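Local coordinates for protein glycosyl hydrolase, family 38 (Enterococcus faecalis, PDB 5KBP) that probably hydrolyses alpha-mannosidic linkages as a metal-dependent family 38 glycoside hydrolase, at residues N298-V304 with T749-C753; R303-Q308 with C770-F776; F644-M649 with F661-N667; N657-F661 with G779-H783. All coordinates share one frame; numbering follows the deposited sequence.

Contact 1. Residues N298-V304 with T749-C753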
# COMPACT_ATOMS: atom_id res chain seq x y z
N ASN A 298 -25.47 -3.82 -6.23
CA ASN A 298 -24.46 -4.54 -7.00
C ASN A 298 -23.04 -4.17 -6.62
O ASN A 298 -22.10 -4.74 -7.18
CB ASN A 298 -24.68 -4.30 -8.50
CG ASN A 298 -25.96 -4.94 -9.00
OD1 ASN A 298 -26.81 -4.27 -9.59
ND2 ASN A 298 -26.11 -6.23 -8.75
N THR A 299 -22.85 -3.23 -5.69
CA THR A 299 -21.51 -2.98 -5.15
C THR A 299 -20.99 -4.19 -4.38
O THR A 299 -19.77 -4.36 -4.25
CB THR A 299 -21.52 -1.75 -4.25
OG1 THR A 299 -22.51 -1.90 -3.23
CG2 THR A 299 -21.82 -0.49 -5.06
N SER A 300 -21.89 -5.03 -3.87
CA SER A 300 -21.49 -6.21 -3.12
C SER A 300 -20.72 -7.21 -3.98
O SER A 300 -19.95 -8.01 -3.43
CB SER A 300 -22.72 -6.88 -2.51
OG SER A 300 -23.75 -7.02 -3.46
N SER A 301 -20.89 -7.18 -5.30
CA SER A 301 -20.17 -8.06 -6.20
C SER A 301 -19.04 -7.36 -6.94
O SER A 301 -18.26 -8.04 -7.63
CB SER A 301 -21.13 -8.69 -7.22
OG SER A 301 -21.72 -7.70 -8.05
N ALA A 302 -18.93 -6.04 -6.83
CA ALA A 302 -17.85 -5.32 -7.49
C ALA A 302 -16.53 -5.60 -6.79
O ALA A 302 -16.43 -5.50 -5.56
CB ALA A 302 -18.14 -3.82 -7.48
N ARG A 303 -15.51 -5.95 -7.58
CA ARG A 303 -14.17 -6.26 -7.08
C ARG A 303 -14.24 -7.25 -5.91
O ARG A 303 -13.99 -6.92 -4.75
CB ARG A 303 -13.43 -4.98 -6.66
CG ARG A 303 -13.28 -3.95 -7.77
CD ARG A 303 -12.57 -2.71 -7.26
NE ARG A 303 -12.45 -1.67 -8.27
CZ ARG A 303 -11.34 -1.44 -8.98
NH1 ARG A 303 -10.26 -2.18 -8.79
NH2 ARG A 303 -11.32 -0.46 -9.88
N VAL A 304 -14.58 -8.49 -6.27
CA VAL A 304 -14.86 -9.52 -5.26
C VAL A 304 -13.63 -9.80 -4.41
O VAL A 304 -13.75 -10.23 -3.25
CB VAL A 304 -15.40 -10.79 -5.94
CG1 VAL A 304 -14.35 -11.38 -6.89
CG2 VAL A 304 -15.84 -11.82 -4.91
N THR A 749 -23.54 -14.67 -6.77
CA THR A 749 -22.63 -14.04 -7.72
C THR A 749 -21.19 -14.30 -7.30
O THR A 749 -20.79 -13.98 -6.17
CB THR A 749 -22.89 -12.54 -7.80
OG1 THR A 749 -24.24 -12.31 -8.23
CG2 THR A 749 -21.93 -11.88 -8.78
N LEU A 750 -20.40 -14.87 -8.21
CA LEU A 750 -19.01 -15.16 -7.92
C LEU A 750 -18.10 -13.98 -8.24
O LEU A 750 -17.25 -13.61 -7.42
CB LEU A 750 -18.56 -16.40 -8.71
CG LEU A 750 -19.33 -17.69 -8.45
CD1 LEU A 750 -18.78 -18.83 -9.29
CD2 LEU A 750 -19.30 -18.04 -6.97
N ILE A 751 -18.27 -13.37 -9.41
CA ILE A 751 -17.39 -12.30 -9.85
C ILE A 751 -18.16 -11.46 -10.87
O ILE A 751 -18.92 -11.98 -11.68
CB ILE A 751 -16.07 -12.86 -10.43
CG1 ILE A 751 -15.07 -11.75 -10.72
CG2 ILE A 751 -16.33 -13.69 -11.69
CD1 ILE A 751 -13.71 -12.26 -11.15
N ARG A 752 -17.97 -10.14 -10.79
CA ARG A 752 -18.61 -9.20 -11.71
C ARG A 752 -17.57 -8.21 -12.18
O ARG A 752 -16.90 -7.57 -11.36
CB ARG A 752 -19.79 -8.49 -11.04
CG ARG A 752 -20.64 -7.68 -12.00
CD ARG A 752 -21.88 -7.12 -11.33
NE ARG A 752 -21.57 -6.05 -10.39
CZ ARG A 752 -21.51 -4.76 -10.72
NH1 ARG A 752 -21.22 -3.85 -9.80
NH2 ARG A 752 -21.75 -4.39 -11.97
N CYS A 753 -17.44 -8.06 -13.50
CA CYS A 753 -16.35 -7.31 -14.11
C CYS A 753 -16.91 -6.16 -14.92
O CYS A 753 -17.72 -6.37 -15.84
CB CYS A 753 -15.50 -8.23 -14.99
SG CYS A 753 -15.11 -9.83 -14.22
O HOH W 1 -16.13 -8.72 -8.67

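Contact 2. Residues R303-Q308 with C770-F776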
# COMPACT_ATOMS: atom_id res chain seq x y z
N ARG A 303 -15.51 -5.95 -7.58
CA ARG A 303 -14.17 -6.26 -7.08
C ARG A 303 -14.24 -7.25 -5.91
O ARG A 303 -13.99 -6.92 -4.75
CB ARG A 303 -13.43 -4.98 -6.66
CG ARG A 303 -13.28 -3.95 -7.77
CD ARG A 303 -12.57 -2.71 -7.26
NE ARG A 303 -12.45 -1.67 -8.27
CZ ARG A 303 -11.34 -1.44 -8.98
NH1 ARG A 303 -10.26 -2.18 -8.79
NH2 ARG A 303 -11.32 -0.46 -9.88
N VAL A 304 -14.58 -8.49 -6.27
CA VAL A 304 -14.86 -9.52 -5.26
C VAL A 304 -13.63 -9.80 -4.41
O VAL A 304 -13.75 -10.23 -3.25
CB VAL A 304 -15.40 -10.79 -5.94
CG1 VAL A 304 -14.35 -11.38 -6.89
CG2 VAL A 304 -15.84 -11.82 -4.91
N TYR A 305 -12.43 -9.57 -4.95
CA TYR A 305 -11.21 -9.82 -4.19
C TYR A 305 -11.13 -8.94 -2.95
O TYR A 305 -10.55 -9.34 -1.94
CB TYR A 305 -9.98 -9.63 -5.07
CG TYR A 305 -9.84 -8.25 -5.67
CD1 TYR A 305 -10.41 -7.93 -6.89
CD2 TYR A 305 -9.11 -7.26 -5.01
CE1 TYR A 305 -10.27 -6.67 -7.44
CE2 TYR A 305 -8.98 -5.99 -5.55
CZ TYR A 305 -9.56 -5.71 -6.77
OH TYR A 305 -9.42 -4.45 -7.31
N LEU A 306 -11.70 -7.73 -3.02
CA LEU A 306 -11.78 -6.89 -1.83
C LEU A 306 -12.65 -7.55 -0.76
O LEU A 306 -12.30 -7.58 0.42
CB LEU A 306 -12.33 -5.51 -2.19
CG LEU A 306 -11.51 -4.63 -3.13
CD1 LEU A 306 -12.30 -3.38 -3.49
CD2 LEU A 306 -10.19 -4.25 -2.49
N LYS A 307 -13.81 -8.07 -1.17
CA LYS A 307 -14.72 -8.71 -0.22
C LYS A 307 -14.11 -9.99 0.35
O LYS A 307 -14.32 -10.32 1.52
CB LYS A 307 -16.06 -9.01 -0.88
CG LYS A 307 -17.02 -7.83 -0.95
CD LYS A 307 -16.62 -6.80 -1.99
CE LYS A 307 -17.71 -5.76 -2.16
NZ LYS A 307 -17.31 -4.71 -3.14
N GLN A 308 -13.36 -10.73 -0.47
CA GLN A 308 -12.71 -11.94 0.01
C GLN A 308 -11.64 -11.62 1.04
O GLN A 308 -11.55 -12.27 2.09
CB GLN A 308 -12.12 -12.72 -1.16
CG GLN A 308 -13.16 -13.34 -2.08
CD GLN A 308 -12.54 -14.11 -3.23
OE1 GLN A 308 -11.52 -13.70 -3.79
NE2 GLN A 308 -13.15 -15.23 -3.59
N CYS A 770 -11.28 -7.30 -12.87
CA CYS A 770 -10.94 -8.45 -12.04
C CYS A 770 -10.27 -9.56 -12.85
O CYS A 770 -10.68 -10.72 -12.81
CB CYS A 770 -12.17 -8.97 -11.30
SG CYS A 770 -12.96 -7.76 -10.22
N GLN A 771 -9.23 -9.19 -13.59
CA GLN A 771 -8.50 -10.16 -14.38
C GLN A 771 -7.51 -10.92 -13.51
O GLN A 771 -6.84 -10.34 -12.65
CB GLN A 771 -7.75 -9.46 -15.53
CG GLN A 771 -8.64 -8.65 -16.47
CD GLN A 771 -9.53 -9.52 -17.34
OE1 GLN A 771 -9.13 -9.92 -18.44
NE2 GLN A 771 -10.73 -9.81 -16.87
N GLY A 772 -7.42 -12.23 -13.74
CA GLY A 772 -6.41 -13.04 -13.09
C GLY A 772 -7.02 -14.25 -12.41
O GLY A 772 -8.17 -14.63 -12.67
N GLU A 773 -6.22 -14.86 -11.53
CA GLU A 773 -6.63 -16.07 -10.83
C GLU A 773 -7.54 -15.74 -9.66
O GLU A 773 -7.30 -14.78 -8.91
CB GLU A 773 -5.39 -16.82 -10.33
CG GLU A 773 -4.42 -17.27 -11.41
CD GLU A 773 -4.68 -18.69 -11.88
OE1 GLU A 773 -4.28 -19.03 -13.01
OE2 GLU A 773 -5.29 -19.46 -11.11
N TYR A 774 -8.59 -16.54 -9.49
CA TYR A 774 -9.54 -16.35 -8.41
C TYR A 774 -10.00 -17.71 -7.88
O TYR A 774 -10.12 -18.67 -8.64
CB TYR A 774 -10.76 -15.53 -8.85
CG TYR A 774 -10.48 -14.05 -8.98
CD1 TYR A 774 -9.99 -13.52 -10.17
CD2 TYR A 774 -10.70 -13.19 -7.92
CE1 TYR A 774 -9.72 -12.17 -10.29
CE2 TYR A 774 -10.44 -11.83 -8.03
CZ TYR A 774 -9.95 -11.33 -9.22
OH TYR A 774 -9.69 -9.99 -9.33
N THR A 775 -10.25 -17.76 -6.58
CA THR A 775 -10.75 -18.96 -5.92
C THR A 775 -11.94 -18.57 -5.04
O THR A 775 -11.79 -17.74 -4.13
CB THR A 775 -9.67 -19.63 -5.07
OG1 THR A 775 -8.57 -20.01 -5.91
CG2 THR A 775 -10.22 -20.86 -4.37
N PHE A 776 -13.10 -19.15 -5.32
CA PHE A 776 -14.33 -18.85 -4.59
C PHE A 776 -14.68 -20.04 -3.71
O PHE A 776 -14.83 -21.16 -4.20
CB PHE A 776 -15.47 -18.55 -5.56
CG PHE A 776 -15.09 -17.59 -6.65
CD1 PHE A 776 -15.00 -16.23 -6.40
CD2 PHE A 776 -14.83 -18.04 -7.93
CE1 PHE A 776 -14.65 -15.34 -7.40
CE2 PHE A 776 -14.48 -17.16 -8.94
CZ PHE A 776 -14.39 -15.81 -8.67

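Contact 3. Residues F644-M649 with F661-N667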
# COMPACT_ATOMS: atom_id res chain seq x y z
N PHE A 644 -13.00 -20.38 -21.54
CA PHE A 644 -13.10 -20.00 -20.13
C PHE A 644 -13.37 -21.27 -19.34
O PHE A 644 -14.49 -21.79 -19.35
CB PHE A 644 -14.20 -18.96 -19.93
CG PHE A 644 -14.37 -18.52 -18.50
CD1 PHE A 644 -13.59 -17.50 -17.97
CD2 PHE A 644 -15.31 -19.12 -17.68
CE1 PHE A 644 -13.74 -17.09 -16.66
CE2 PHE A 644 -15.47 -18.71 -16.37
CZ PHE A 644 -14.69 -17.70 -15.86
N GLU A 645 -12.34 -21.77 -18.65
CA GLU A 645 -12.44 -23.04 -17.94
C GLU A 645 -12.83 -22.81 -16.48
O GLU A 645 -12.36 -21.87 -15.84
CB GLU A 645 -11.11 -23.79 -18.01
CG GLU A 645 -11.16 -25.21 -17.46
CD GLU A 645 -9.92 -26.01 -17.80
OE1 GLU A 645 -9.07 -25.51 -18.56
OE2 GLU A 645 -9.79 -27.15 -17.30
N ILE A 646 -13.70 -23.68 -15.98
CA ILE A 646 -14.19 -23.62 -14.60
C ILE A 646 -13.85 -24.93 -13.92
O ILE A 646 -14.23 -26.01 -14.41
CB ILE A 646 -15.71 -23.35 -14.55
CG1 ILE A 646 -16.06 -22.12 -15.38
CG2 ILE A 646 -16.16 -23.17 -13.11
CD1 ILE A 646 -17.55 -21.81 -15.41
N THR A 647 -13.14 -24.86 -12.80
CA THR A 647 -12.73 -26.03 -12.04
C THR A 647 -13.26 -25.91 -10.62
O THR A 647 -12.90 -24.97 -9.90
CB THR A 647 -11.20 -26.18 -12.03
OG1 THR A 647 -10.72 -26.25 -13.37
CG2 THR A 647 -10.80 -27.45 -11.28
N THR A 648 -14.10 -26.85 -10.22
CA THR A 648 -14.72 -26.86 -8.90
C THR A 648 -14.35 -28.14 -8.17
O THR A 648 -14.42 -29.23 -8.74
CB THR A 648 -16.25 -26.74 -9.01
OG1 THR A 648 -16.59 -25.58 -9.77
CG2 THR A 648 -16.87 -26.63 -7.62
N MET A 649 -13.95 -28.00 -6.90
CA MET A 649 -13.64 -29.13 -6.04
C MET A 649 -14.79 -29.33 -5.07
O MET A 649 -15.01 -28.51 -4.18
CB MET A 649 -12.32 -28.91 -5.30
CG MET A 649 -11.09 -28.93 -6.18
SD MET A 649 -10.71 -30.57 -6.83
CE MET A 649 -10.34 -31.46 -5.32
N PHE A 661 -17.54 -26.44 -1.60
CA PHE A 661 -17.17 -26.16 -2.98
C PHE A 661 -15.99 -25.20 -3.01
O PHE A 661 -15.85 -24.33 -2.15
CB PHE A 661 -18.35 -25.56 -3.76
CG PHE A 661 -19.61 -26.35 -3.65
CD1 PHE A 661 -19.69 -27.63 -4.17
CD2 PHE A 661 -20.73 -25.81 -3.03
CE1 PHE A 661 -20.86 -28.36 -4.08
CE2 PHE A 661 -21.90 -26.54 -2.93
CZ PHE A 661 -21.97 -27.81 -3.45
N GLU A 662 -15.15 -25.36 -4.03
CA GLU A 662 -14.00 -24.48 -4.25
C GLU A 662 -13.83 -24.31 -5.75
O GLU A 662 -13.26 -25.18 -6.42
CB GLU A 662 -12.74 -25.04 -3.60
CG GLU A 662 -11.83 -23.98 -3.01
CD GLU A 662 -10.59 -24.57 -2.36
OE1 GLU A 662 -9.55 -24.67 -3.05
OE2 GLU A 662 -10.65 -24.93 -1.17
N THR A 663 -14.33 -23.20 -6.29
CA THR A 663 -14.29 -22.93 -7.72
C THR A 663 -13.13 -21.99 -8.03
O THR A 663 -12.98 -20.95 -7.38
CB THR A 663 -15.60 -22.31 -8.19
OG1 THR A 663 -16.68 -23.23 -7.95
CG2 THR A 663 -15.54 -21.99 -9.68
N THR A 664 -12.31 -22.37 -9.00
CA THR A 664 -11.16 -21.58 -9.42
C THR A 664 -11.25 -21.27 -10.91
O THR A 664 -11.57 -22.15 -11.72
CB THR A 664 -9.84 -22.30 -9.13
OG1 THR A 664 -9.82 -23.57 -9.81
CG2 THR A 664 -9.67 -22.53 -7.64
N ILE A 665 -10.97 -20.02 -11.27
CA ILE A 665 -10.98 -19.57 -12.65
C ILE A 665 -9.76 -18.69 -12.90
O ILE A 665 -9.18 -18.13 -11.97
CB ILE A 665 -12.27 -18.79 -13.02
CG1 ILE A 665 -12.35 -17.48 -12.23
CG2 ILE A 665 -13.51 -19.64 -12.78
CD1 ILE A 665 -13.47 -16.56 -12.67
N ASN A 666 -9.39 -18.57 -14.17
CA ASN A 666 -8.39 -17.61 -14.63
C ASN A 666 -9.13 -16.59 -15.49
O ASN A 666 -9.18 -16.69 -16.72
CB ASN A 666 -7.26 -18.30 -15.39
CG ASN A 666 -6.20 -17.32 -15.86
OD1 ASN A 666 -6.04 -16.24 -15.29
ND2 ASN A 666 -5.47 -17.69 -16.90
N ASN A 667 -9.71 -15.59 -14.83
CA ASN A 667 -10.61 -14.65 -15.48
C ASN A 667 -9.83 -13.77 -16.45
O ASN A 667 -9.14 -12.83 -16.04
CB ASN A 667 -11.34 -13.81 -14.44
CG ASN A 667 -12.37 -12.89 -15.05
OD1 ASN A 667 -12.41 -11.69 -14.77
ND2 ASN A 667 -13.21 -13.44 -15.92
O HOH W 2 -10.58 -25.64 -7.95

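Contact 4. Residues N657-F661 with G779-H783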
# COMPACT_ATOMS: atom_id res chain seq x y z
N ASN A 657 -22.91 -32.90 7.27
CA ASN A 657 -23.80 -32.77 6.13
C ASN A 657 -23.42 -31.61 5.23
O ASN A 657 -24.15 -31.32 4.27
CB ASN A 657 -25.25 -32.60 6.61
CG ASN A 657 -25.48 -31.29 7.34
OD1 ASN A 657 -24.57 -30.75 7.96
ND2 ASN A 657 -26.70 -30.78 7.26
N GLN A 658 -22.31 -30.93 5.51
CA GLN A 658 -21.88 -29.79 4.71
C GLN A 658 -21.15 -30.26 3.46
O GLN A 658 -20.20 -31.04 3.54
CB GLN A 658 -20.98 -28.87 5.53
CG GLN A 658 -21.69 -28.11 6.64
CD GLN A 658 -20.80 -27.08 7.30
OE1 GLN A 658 -19.67 -27.38 7.68
NE2 GLN A 658 -21.30 -25.86 7.42
N LEU A 659 -21.59 -29.78 2.31
CA LEU A 659 -20.95 -30.07 1.03
C LEU A 659 -20.17 -28.83 0.61
O LEU A 659 -20.76 -27.79 0.30
CB LEU A 659 -21.99 -30.45 -0.02
CG LEU A 659 -21.49 -31.22 -1.25
CD1 LEU A 659 -21.06 -32.63 -0.85
CD2 LEU A 659 -22.57 -31.27 -2.32
N PHE A 660 -18.84 -28.93 0.61
CA PHE A 660 -17.98 -27.79 0.37
C PHE A 660 -17.62 -27.68 -1.11
O PHE A 660 -17.40 -28.69 -1.78
CB PHE A 660 -16.71 -27.89 1.21
CG PHE A 660 -16.95 -27.75 2.69
CD1 PHE A 660 -17.29 -28.85 3.46
CD2 PHE A 660 -16.83 -26.51 3.31
CE1 PHE A 660 -17.51 -28.72 4.82
CE2 PHE A 660 -17.05 -26.38 4.66
CZ PHE A 660 -17.39 -27.48 5.42
N PHE A 661 -17.54 -26.44 -1.60
CA PHE A 661 -17.17 -26.16 -2.98
C PHE A 661 -15.99 -25.20 -3.01
O PHE A 661 -15.85 -24.33 -2.15
CB PHE A 661 -18.35 -25.56 -3.76
CG PHE A 661 -19.61 -26.35 -3.65
CD1 PHE A 661 -19.69 -27.63 -4.17
CD2 PHE A 661 -20.73 -25.81 -3.03
CE1 PHE A 661 -20.86 -28.36 -4.08
CE2 PHE A 661 -21.90 -26.54 -2.93
CZ PHE A 661 -21.97 -27.81 -3.45
N GLY A 779 -20.44 -23.28 -0.03
CA GLY A 779 -20.90 -24.61 0.32
C GLY A 779 -22.41 -24.70 0.43
O GLY A 779 -23.13 -23.70 0.36
N LEU A 780 -22.87 -25.93 0.62
CA LEU A 780 -24.29 -26.26 0.65
C LEU A 780 -24.59 -27.05 1.92
O LEU A 780 -23.78 -27.86 2.37
CB LEU A 780 -24.68 -27.07 -0.60
CG LEU A 780 -26.11 -27.58 -0.81
CD1 LEU A 780 -26.41 -27.66 -2.30
CD2 LEU A 780 -26.31 -28.95 -0.17
N SER A 781 -25.78 -26.82 2.47
CA SER A 781 -26.22 -27.54 3.66
C SER A 781 -27.73 -27.70 3.61
O SER A 781 -28.46 -26.71 3.43
CB SER A 781 -25.81 -26.80 4.94
OG SER A 781 -26.21 -27.51 6.09
N LEU A 782 -28.20 -28.93 3.78
CA LEU A 782 -29.62 -29.25 3.71
C LEU A 782 -30.19 -29.47 5.10
O LEU A 782 -29.48 -29.89 6.03
CB LEU A 782 -29.85 -30.50 2.86
CG LEU A 782 -29.36 -30.44 1.41
CD1 LEU A 782 -29.60 -31.76 0.69
CD2 LEU A 782 -30.02 -29.28 0.67
N HIS A 783 -31.47 -29.16 5.25
CA HIS A 783 -32.16 -29.35 6.53
C HIS A 783 -33.61 -29.71 6.25
O HIS A 783 -34.11 -29.56 5.14
CB HIS A 783 -32.05 -28.10 7.41
CG HIS A 783 -32.82 -26.92 6.90
ND1 HIS A 783 -34.18 -26.78 7.08
CD2 HIS A 783 -32.42 -25.82 6.22
CE1 HIS A 783 -34.59 -25.65 6.53
NE2 HIS A 783 -33.54 -25.05 6.00
O HOH W 3 -24.67 -27.68 8.69

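Contact 1. Residues N298-V304 with T749-C753
With CG anti to the backbone N (chi1 -170°) and the chain bent at chi3 (71°), Arg752 folds its guanidinium back against the loop of Asn298 and Ser301. Ser301 answers with OG between its own backbone N and carbonyl carbon, which presents the hydroxyl to the guanidinium edge. Arg752 NE donates to Ser301 OG at 2.9 Å, almost in the guanidinium plane. On the next corner Arg752 NH1 donates to Asn298 O at 2.9 Å, approaching from above the carbonyl plane and with a bent N-H angle of 139°, while Asn298 CB lies over one guanidinium face. Arg752 NH2 forms a salt bridge with Asp567, and Glu737 accepts from Ser301 OG and Asn298 ND2. A water joins the backbones: it accepts from Val304 N and, at 3.1 Å, from Arg752 N. Beyond it, Val304 CG1 meets Ile751 CG1 at 3.9 Å, the two side chains crossing nearly at right angles. Leu750 and Ile751 form a classic beta bulge opposite Leu674. The contact thus ties the loop leading into helix 304-332 to strand 745-753 through a buried arginine, whose positive charge is probably stabilised by Asp567 and nearby Glu737.

Contact 2. Residues R303-Q308 with C770-F776
Arg303 NH1 donates to Tyr305 OH at 2.8 Å, with the hydroxyl in the guanidinium plane, and so steadies the tyrosine ring that touches Cys770 and Tyr774. The other nitrogens of the same guanidinium are engaged too, NE with Glu571 and NH2 with Asp362, both as salt bridges. Tyr305 has CG between its backbone N and carbonyl carbon (chi1 60°), which turns the ring back toward the N-terminal end of the helix, to Arg303 and the loop before strand 772-783. There Cys770 SG lies at the ring edge, 4.0 Å from Tyr305 CE1, a sulfur-aromatic contact. Tyr774 comes in at a slant: its CE2 packs 3.7 Å from Tyr305 CB, and its OH sits 3.3 Å from Tyr305 CD1. Val304 CG1 lies at the edge of the Phe776 ring, 4.0 Å from CE1. One turn on, the extended Gln308 side chain brings NE2 to Thr775 O at 2.9 Å, a weak bond bent to 126°. The same NE2 is 3.5 Å from Phe776 CD1, the amide and ring planes being turned 41° apart. Helix 304-332 therefore rests on strand 772-783 mainly through aromatic edges and aliphatic groups; the strong polar bonding stays with Arg303, and the single direct hydrogen bond across is weak.

Contact 3. Residues F644-M649 with F661-N667
Thr648 and Thr663 meet across the hairpin as a non-hydrogen-bonded pair, and their hydroxyls supply a side-chain link where the backbones give none: Thr648 OG1 and Thr663 OG1 are hydrogen-bonded at 3.0 Å. Both place OG1 anti to the carbonyl carbon (chi1 -55° and -61°), and Thr663 OG1 has a second partner in Tyr778 OH of the neighbouring strand. On either side of this pair the main chain does the bonding. Thr664 N donates to Thr647 O at 2.8 Å, and the return bond from Thr647 N to Thr664 O is weak at 3.3 Å. Thr647 O also accepts from a water, which is hydrogen-bonded in turn to Thr664 OG1 at 2.9 Å. The same carbonyl receives a CA-H contact from Thr663, so several groups converge on one oxygen. Farther along, Met649 N donates to Glu662 O at 2.9 Å, whereas the reverse bond from Glu662 N to Met649 O is weak and bent to 125°. Outward, the backbones of Ile646 and Thr648 bond to Gln608 and Ile606, those of Thr663 and Ile665 to Phe776 and Tyr774. The face carrying Thr648 and Thr663 also holds apolar contacts. Ile646 CG2 touches Thr663 CG2 at 3.7 Å, and Ile665 CD1 lies at the edge of the Phe644 ring, 3.6 Å from CZ. Phe562 of strand 555-566 packs on Ile646, Thr648 and Thr663. The antiparallel hairpin thus buries two hydroxyls against an apolar layer, linked to each other, with Thr663 OG1 also bonded to Tyr778 OH, while the opposite face, with Thr647 and Thr664, uses water.

Contact 4. Residues N657-F661 with G779-H783
Leu659 and Leu780 form an antiparallel hydrogen-bonded pair whose two main-chain bonds are both short. Leu659 N donates to Leu780 O at 2.9 Å; Leu780 N returns the bond to Leu659 O at 2.8 Å. Next along, Phe660 faces Gly779 as a non-hydrogen-bonded pair. Gly779 CA passes 3.2 Å from Leu659 O, and the Phe661 ring also comes close, its CD2 lying 3.6 Å from Gly779 CA. Phe661 has CG anti to the carbonyl carbon (chi1 -51°), and this carries the ring across to the partner strand, where Leu780 CB meets its edge at 3.7 Å from CE2. Leu659 O lies over one face of that ring, offset toward the rim. At the other end, where the chain enters the strand, a water bridges Asn657 and Ser781, donating to Asn657 OD1 at 3.2 Å and hydrogen-bonded to Ser781 OG at 3.0 Å. In the next shell Leu545 backs both Leu659 and Phe661, the Tyr778 ring meets that of Phe661, and Ile730 and Leu559 pack on Leu780. Helix 789-799 touches Phe660 and Ser781 on the other face. Regular antiparallel pairing with one leucine-rich side turned toward a second sheet is typical of a beta sandwich, here within the C-terminal region of a family 38 glycoside hydrolase.

In the fold
Contacts 3 and 4 join neighbouring strands of one antiparallel sheet: both use strand 659-667, share Phe661, and join it to strand 641-653 on one side and strand 772-783 on the other. Contact 2 uses the earlier part of strand 772-783 and brings helix 304-332 against it, while contact 1 fixes the loop before that helix to strand 745-753 of another sheet. Contacts 1 and 2 share Arg303 and Val304, their centres about 9 Å apart. Contacts 1 and 4 are buried, contacts 2 and 3 only partly. Backbone bonds dominate within the sheet; between helix or loop and strand, arginine and aromatic packing take over.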